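Long-range contact in glycosyl hydrolases family 2, sugar binding domain protein (Bacteroides uniformis str. 3978 T3 ii, PDB 6D1P), which is a gut bacterial beta-glucuronidase of glycosyl hydrolase family 2 that probably cleaves glucuronic acid from O-linked glucuronides: residues V612-Y626 with E642-L654. Numbering follows the deposited sequence.
Sequences VFQSYWSSKPMLHIY and EILVYSNCPEVEL
The side-chain amide of N648 is gripped by three backbone groups of the loop that follows helix 609-617. ND2 donates to S618 O at 3.0 Å and, almost straight (178°), to K620 O at 2.9 Å; both acceptors lie in the amide plane, although ND2 stands above each carbonyl plane. OD1 takes M622 N at 2.8 Å on an in-plane lone pair. With chi1 at 52°, CG is tucked over its own backbone and the amide reaches into the 618-622 loop. Replacing N648 with an alanine would probably leave the two carbonyls and M622 N without these mates and the loop freer to move. Beside it, S647 OG donates to M622 O at 2.8 Å and accepts from C649 N, an ST turn.

H624 and Y646 form an antiparallel hydrogen-bonded pair: Y646 N gives a straight bond to H624 O (2.8 Å) and the return bond is weak; just beyond, Y626 N donates to L644 O.

Apolar packing covers both faces. On the Y646 side, toward the helix, V612 CG2 sits over the ring centre, 3.6 Å from its centroid, a CH-pi contact, while the hydroxyl bonds D558. On the L623, I625 and V645 side, L623 CD1 touches V645 CG1 (3.5 Å) and the V652 methyls.

One amide and one hydroxyl thus satisfy loop backbone groups, while apolar contacts fasten helix 609-617 to the sheet.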
loop_
_atom_site.group_PDB
_atom_site.type_symbol
_atom_site.label_atom_id
_atom_site.label_comp_id
_atom_site.label_asym_id
_atom_site.label_seq_id
_atom_site.Cartn_x
_atom_site.Cartn_y
_atom_site.Cartn_z
ATOM N N VAL A 612 2.657 35.165 -20.612
ATOM C CA VAL A 612 2.668 35.191 -22.067
ATOM C C VAL A 612 1.247 35.089 -22.592
ATOM O O VAL A 612 0.809 35.921 -23.396
ATOM C CB VAL A 612 3.560 34.075 -22.622
ATOM C CG1 VAL A 612 3.467 34.056 -24.122
ATOM C CG2 VAL A 612 4.994 34.286 -22.154
ATOM N N PHE A 613 0.488 34.104 -22.100
ATOM C CA PHE A 613 -0.917 33.988 -22.499
ATOM C C PHE A 613 -1.710 35.210 -22.070
ATOM O O PHE A 613 -2.541 35.721 -22.835
ATOM C CB PHE A 613 -1.562 32.721 -21.917
ATOM C CG PHE A 613 -1.246 31.462 -22.698
ATOM C CD1 PHE A 613 -1.928 31.166 -23.871
ATOM C CD2 PHE A 613 -0.254 30.595 -22.274
ATOM C CE1 PHE A 613 -1.630 30.049 -24.604
ATOM C CE2 PHE A 613 0.046 29.443 -23.003
ATOM C CZ PHE A 613 -0.641 29.173 -24.170
ATOM N N GLN A 614 -1.486 35.684 -20.843
ATOM C CA GLN A 614 -2.294 36.783 -20.334
ATOM C C GLN A 614 -2.069 38.036 -21.167
ATOM O O GLN A 614 -3.025 38.739 -21.517
ATOM C CB GLN A 614 -1.974 37.048 -18.865
ATOM C CG GLN A 614 -2.952 37.991 -18.155
ATOM C CD GLN A 614 -2.662 38.102 -16.656
ATOM O OE1 GLN A 614 -1.535 38.407 -16.249
ATOM N NE2 GLN A 614 -3.679 37.831 -15.833
ATOM N N SER A 615 -0.817 38.291 -21.547
ATOM C CA SER A 615 -0.503 39.479 -22.318
ATOM C C SER A 615 -1.174 39.464 -23.686
ATOM O O SER A 615 -1.403 40.535 -24.255
ATOM C CB SER A 615 1.007 39.611 -22.478
ATOM O OG SER A 615 1.507 38.598 -23.313
ATOM N N TYR A 616 -1.504 38.282 -24.215
ATOM C CA TYR A 616 -2.159 38.167 -25.516
ATOM C C TYR A 616 -3.673 38.102 -25.413
ATOM O O TYR A 616 -4.371 38.528 -26.335
ATOM C CB TYR A 616 -1.676 36.910 -26.243
ATOM C CG TYR A 616 -0.445 37.052 -27.112
ATOM C CD1 TYR A 616 -0.559 37.422 -28.447
ATOM C CD2 TYR A 616 0.822 36.768 -26.618
ATOM C CE1 TYR A 616 0.560 37.534 -29.263
ATOM C CE2 TYR A 616 1.952 36.876 -27.429
ATOM C CZ TYR A 616 1.808 37.258 -28.757
ATOM O OH TYR A 616 2.905 37.364 -29.591
ATOM N N TRP A 617 -4.201 37.592 -24.310
ATOM C CA TRP A 617 -5.612 37.243 -24.249
ATOM C C TRP A 617 -6.422 38.116 -23.319
ATOM O O TRP A 617 -7.624 38.288 -23.541
ATOM C CB TRP A 617 -5.782 35.777 -23.804
ATOM C CG TRP A 617 -5.431 34.769 -24.847
ATOM C CD1 TRP A 617 -5.003 35.015 -26.130
ATOM C CD2 TRP A 617 -5.505 33.344 -24.716
ATOM N NE1 TRP A 617 -4.802 33.825 -26.799
ATOM C CE2 TRP A 617 -5.104 32.786 -25.955
ATOM C CE3 TRP A 617 -5.876 32.483 -23.673
ATOM C CZ2 TRP A 617 -5.049 31.407 -26.171
ATOM C CZ3 TRP A 617 -5.820 31.094 -23.896
ATOM C CH2 TRP A 617 -5.412 30.581 -25.133
ATOM N N SER A 618 -5.809 38.622 -22.259
ATOM C CA SER A 618 -6.545 39.376 -21.259
ATOM C C SER A 618 -6.812 40.791 -21.755
ATOM O O SER A 618 -5.949 41.416 -22.381
ATOM C CB SER A 618 -5.761 39.433 -19.952
ATOM O OG SER A 618 -6.534 40.068 -18.957
ATOM N N SER A 619 -8.018 41.291 -21.467
ATOM C CA SER A 619 -8.330 42.696 -21.698
ATOM C C SER A 619 -7.873 43.596 -20.555
ATOM O O SER A 619 -7.860 44.819 -20.714
ATOM C CB SER A 619 -9.835 42.869 -21.946
ATOM O OG SER A 619 -10.614 42.040 -21.095
ATOM N N LYS A 620 -7.458 43.028 -19.429
ATOM C CA LYS A 620 -7.100 43.823 -18.265
ATOM C C LYS A 620 -5.628 44.210 -18.326
ATOM O O LYS A 620 -4.765 43.320 -18.419
ATOM C CB LYS A 620 -7.373 43.064 -16.978
ATOM C CG LYS A 620 -7.283 43.965 -15.774
ATOM C CD LYS A 620 -6.886 43.270 -14.496
ATOM C CE LYS A 620 -6.941 44.285 -13.362
ATOM N NZ LYS A 620 -6.438 43.725 -12.108
ATOM N N PRO A 621 -5.296 45.500 -18.259
ATOM C CA PRO A 621 -3.899 45.913 -18.413
ATOM C C PRO A 621 -2.982 45.200 -17.427
ATOM O O PRO A 621 -3.295 45.064 -16.243
ATOM C CB PRO A 621 -3.954 47.422 -18.158
ATOM C CG PRO A 621 -5.338 47.806 -18.573
ATOM C CD PRO A 621 -6.215 46.648 -18.197
ATOM N N MET A 622 -1.854 44.720 -17.943
ATOM C CA MET A 622 -0.870 44.008 -17.153
ATOM C C MET A 622 0.484 44.217 -17.803
ATOM O O MET A 622 0.589 44.653 -18.954
ATOM C CB MET A 622 -1.193 42.506 -17.023
ATOM C CG MET A 622 -1.401 41.768 -18.365
ATOM S SD MET A 622 0.137 41.400 -19.244
ATOM C CE MET A 622 0.857 40.132 -18.212
ATOM N N LEU A 623 1.515 43.881 -17.044
ATOM C CA LEU A 623 2.906 44.070 -17.413
ATOM C C LEU A 623 3.705 43.052 -16.609
ATOM O O LEU A 623 3.550 42.988 -15.386
ATOM C CB LEU A 623 3.348 45.503 -17.089
ATOM C CG LEU A 623 4.787 45.948 -17.319
ATOM C CD1 LEU A 623 5.084 46.030 -18.801
ATOM C CD2 LEU A 623 5.020 47.307 -16.660
ATOM N N HIS A 624 4.524 42.239 -17.282
ATOM C CA HIS A 624 5.318 41.214 -16.605
ATOM C C HIS A 624 6.672 41.128 -17.278
ATOM O O HIS A 624 6.772 40.678 -18.422
ATOM C CB HIS A 624 4.639 39.836 -16.625
ATOM C CG HIS A 624 5.434 38.752 -15.936
ATOM N ND1 HIS A 624 5.213 38.377 -14.624
ATOM C CD2 HIS A 624 6.453 37.978 -16.377
ATOM C CE1 HIS A 624 6.053 37.412 -14.293
ATOM N NE2 HIS A 624 6.820 37.153 -15.337
ATOM N N ILE A 625 7.709 41.541 -16.562
ATOM C CA ILE A 625 9.066 41.308 -17.022
ATOM C C ILE A 625 9.374 39.829 -16.880
ATOM O O ILE A 625 9.194 39.244 -15.806
ATOM C CB ILE A 625 10.056 42.148 -16.208
ATOM C CG1 ILE A 625 9.665 43.634 -16.263
ATOM C CG2 ILE A 625 11.474 41.885 -16.686
ATOM C CD1 ILE A 625 10.316 44.477 -15.168
ATOM N N TYR A 626 9.842 39.216 -17.957
ATOM C CA TYR A 626 10.208 37.816 -17.880
ATOM C C TYR A 626 11.493 37.673 -17.071
ATOM O O TYR A 626 12.533 38.230 -17.436
ATOM C CB TYR A 626 10.352 37.215 -19.281
ATOM C CG TYR A 626 11.017 35.865 -19.270
ATOM C CD1 TYR A 626 10.614 34.869 -18.373
ATOM C CD2 TYR A 626 12.070 35.581 -20.130
ATOM C CE1 TYR A 626 11.245 33.632 -18.352
ATOM C CE2 TYR A 626 12.695 34.351 -20.119
ATOM C CZ TYR A 626 12.275 33.383 -19.231
ATOM O OH TYR A 626 12.911 32.162 -19.218
ATOM N N GLU A 642 19.551 40.086 -23.427
ATOM C CA GLU A 642 18.163 40.262 -23.816
ATOM C C GLU A 642 17.231 40.212 -22.610
ATOM O O GLU A 642 17.415 39.403 -21.691
ATOM C CB GLU A 642 17.777 39.183 -24.826
ATOM C CG GLU A 642 16.311 39.117 -25.195
ATOM C CD GLU A 642 15.911 37.703 -25.591
ATOM O OE1 GLU A 642 15.801 36.832 -24.678
ATOM O OE2 GLU A 642 15.751 37.458 -26.810
ATOM N N ILE A 643 16.231 41.097 -22.622
ATOM C CA ILE A 643 15.156 41.144 -21.638
ATOM C C ILE A 643 13.843 41.195 -22.407
ATOM O O ILE A 643 13.656 42.068 -23.261
ATOM C CB ILE A 643 15.278 42.365 -20.697
ATOM C CG1 ILE A 643 16.468 42.239 -19.762
ATOM C CG2 ILE A 643 14.017 42.572 -19.868
ATOM C CD1 ILE A 643 17.750 42.793 -20.328
ATOM N N LEU A 644 12.942 40.261 -22.120
ATOM C CA LEU A 644 11.627 40.240 -22.750
ATOM C C LEU A 644 10.571 40.673 -21.743
ATOM O O LEU A 644 10.670 40.381 -20.553
ATOM C CB LEU A 644 11.277 38.844 -23.281
ATOM C CG LEU A 644 12.360 38.090 -24.054
ATOM C CD1 LEU A 644 11.995 36.585 -24.235
ATOM C CD2 LEU A 644 12.656 38.759 -25.387
ATOM N N VAL A 645 9.546 41.353 -22.222
ATOM C CA VAL A 645 8.462 41.784 -21.355
ATOM C C VAL A 645 7.153 41.339 -21.973
ATOM O O VAL A 645 6.951 41.474 -23.186
ATOM C CB VAL A 645 8.468 43.307 -21.137
ATOM C CG1 VAL A 645 7.281 43.699 -20.301
ATOM C CG2 VAL A 645 9.757 43.736 -20.452
ATOM N N TYR A 646 6.264 40.812 -21.153
ATOM C CA TYR A 646 4.975 40.353 -21.647
ATOM C C TYR A 646 3.918 41.284 -21.067
ATOM O O TYR A 646 3.589 41.222 -19.878
ATOM C CB TYR A 646 4.760 38.861 -21.341
ATOM C CG TYR A 646 5.616 38.052 -22.296
ATOM C CD1 TYR A 646 5.127 37.676 -23.559
ATOM C CD2 TYR A 646 6.947 37.756 -21.992
ATOM C CE1 TYR A 646 5.927 36.984 -24.464
ATOM C CE2 TYR A 646 7.752 37.073 -22.891
ATOM C CZ TYR A 646 7.233 36.699 -24.133
ATOM O OH TYR A 646 8.030 36.029 -25.022
ATOM N N SER A 647 3.411 42.170 -21.922
ATOM C CA SER A 647 2.396 43.131 -21.537
ATOM C C SER A 647 1.391 43.272 -22.670
ATOM O O SER A 647 1.737 43.115 -23.843
ATOM C CB SER A 647 3.045 44.488 -21.200
ATOM O OG SER A 647 2.074 45.520 -21.132
ATOM N N ASN A 648 0.134 43.540 -22.305
ATOM C CA ASN A 648 -0.880 44.002 -23.240
ATOM C C ASN A 648 -1.017 45.526 -23.247
ATOM O O ASN A 648 -2.004 46.043 -23.785
ATOM C CB ASN A 648 -2.235 43.367 -22.918
ATOM C CG ASN A 648 -2.623 43.544 -21.468
ATOM O OD1 ASN A 648 -1.870 44.130 -20.672
ATOM N ND2 ASN A 648 -3.798 43.046 -21.110
ATOM N N CYS A 649 -0.080 46.247 -22.622
ATOM C CA CYS A 649 -0.099 47.704 -22.673
ATOM C C CYS A 649 0.442 48.177 -24.022
ATOM O O CYS A 649 1.411 47.601 -24.533
ATOM C CB CYS A 649 0.739 48.305 -21.534
ATOM S SG CYS A 649 -0.021 48.243 -19.866
ATOM N N PRO A 650 -0.150 49.223 -24.621
ATOM C CA PRO A 650 0.336 49.682 -25.942
ATOM C C PRO A 650 1.798 50.092 -25.948
ATOM O O PRO A 650 2.500 49.833 -26.935
ATOM C CB PRO A 650 -0.582 50.868 -26.266
ATOM C CG PRO A 650 -1.830 50.598 -25.494
ATOM C CD PRO A 650 -1.400 49.892 -24.220
ATOM N N GLU A 651 2.282 50.704 -24.866
ATOM C CA GLU A 651 3.660 51.162 -24.763
ATOM C C GLU A 651 4.232 50.746 -23.423
ATOM O O GLU A 651 3.549 50.797 -22.395
ATOM C CB GLU A 651 3.787 52.682 -24.881
ATOM C CG GLU A 651 4.222 53.179 -26.243
ATOM C CD GLU A 651 4.442 54.690 -26.251
ATOM O OE1 GLU A 651 5.555 55.135 -26.617
ATOM O OE2 GLU A 651 3.495 55.424 -25.870
ATOM N N VAL A 652 5.499 50.369 -23.442
ATOM C CA VAL A 652 6.196 49.885 -22.264
ATOM C C VAL A 652 7.582 50.483 -22.292
ATOM O O VAL A 652 8.261 50.432 -23.323
ATOM C CB VAL A 652 6.284 48.344 -22.225
ATOM C CG1 VAL A 652 7.238 47.898 -21.128
ATOM C CG2 VAL A 652 4.901 47.747 -22.041
ATOM N N GLU A 653 8.008 51.043 -21.170
ATOM C CA GLU A 653 9.364 51.538 -21.031
ATOM C C GLU A 653 10.131 50.672 -20.038
ATOM O O GLU A 653 9.622 50.349 -18.955
ATOM C CB GLU A 653 9.377 53.003 -20.594
ATOM C CG GLU A 653 10.787 53.549 -20.450
ATOM C CD GLU A 653 10.856 55.071 -20.436
ATOM O OE1 GLU A 653 11.973 55.572 -20.697
ATOM O OE2 GLU A 653 9.813 55.738 -20.177
ATOM N N LEU A 654 11.352 50.310 -20.418
ATOM C CA LEU A 654 12.234 49.505 -19.599
ATOM C C LEU A 654 13.284 50.400 -18.962
ATOM O O LEU A 654 13.790 51.330 -19.598
ATOM C CB LEU A 654 12.916 48.422 -20.439
ATOM C CG LEU A 654 13.645 47.365 -19.616
ATOM C CD1 LEU A 654 12.634 46.474 -18.906
ATOM C CD2 LEU A 654 14.604 46.555 -20.478
HETATM O O HOH W 1 13.865 38.341 -20.054
#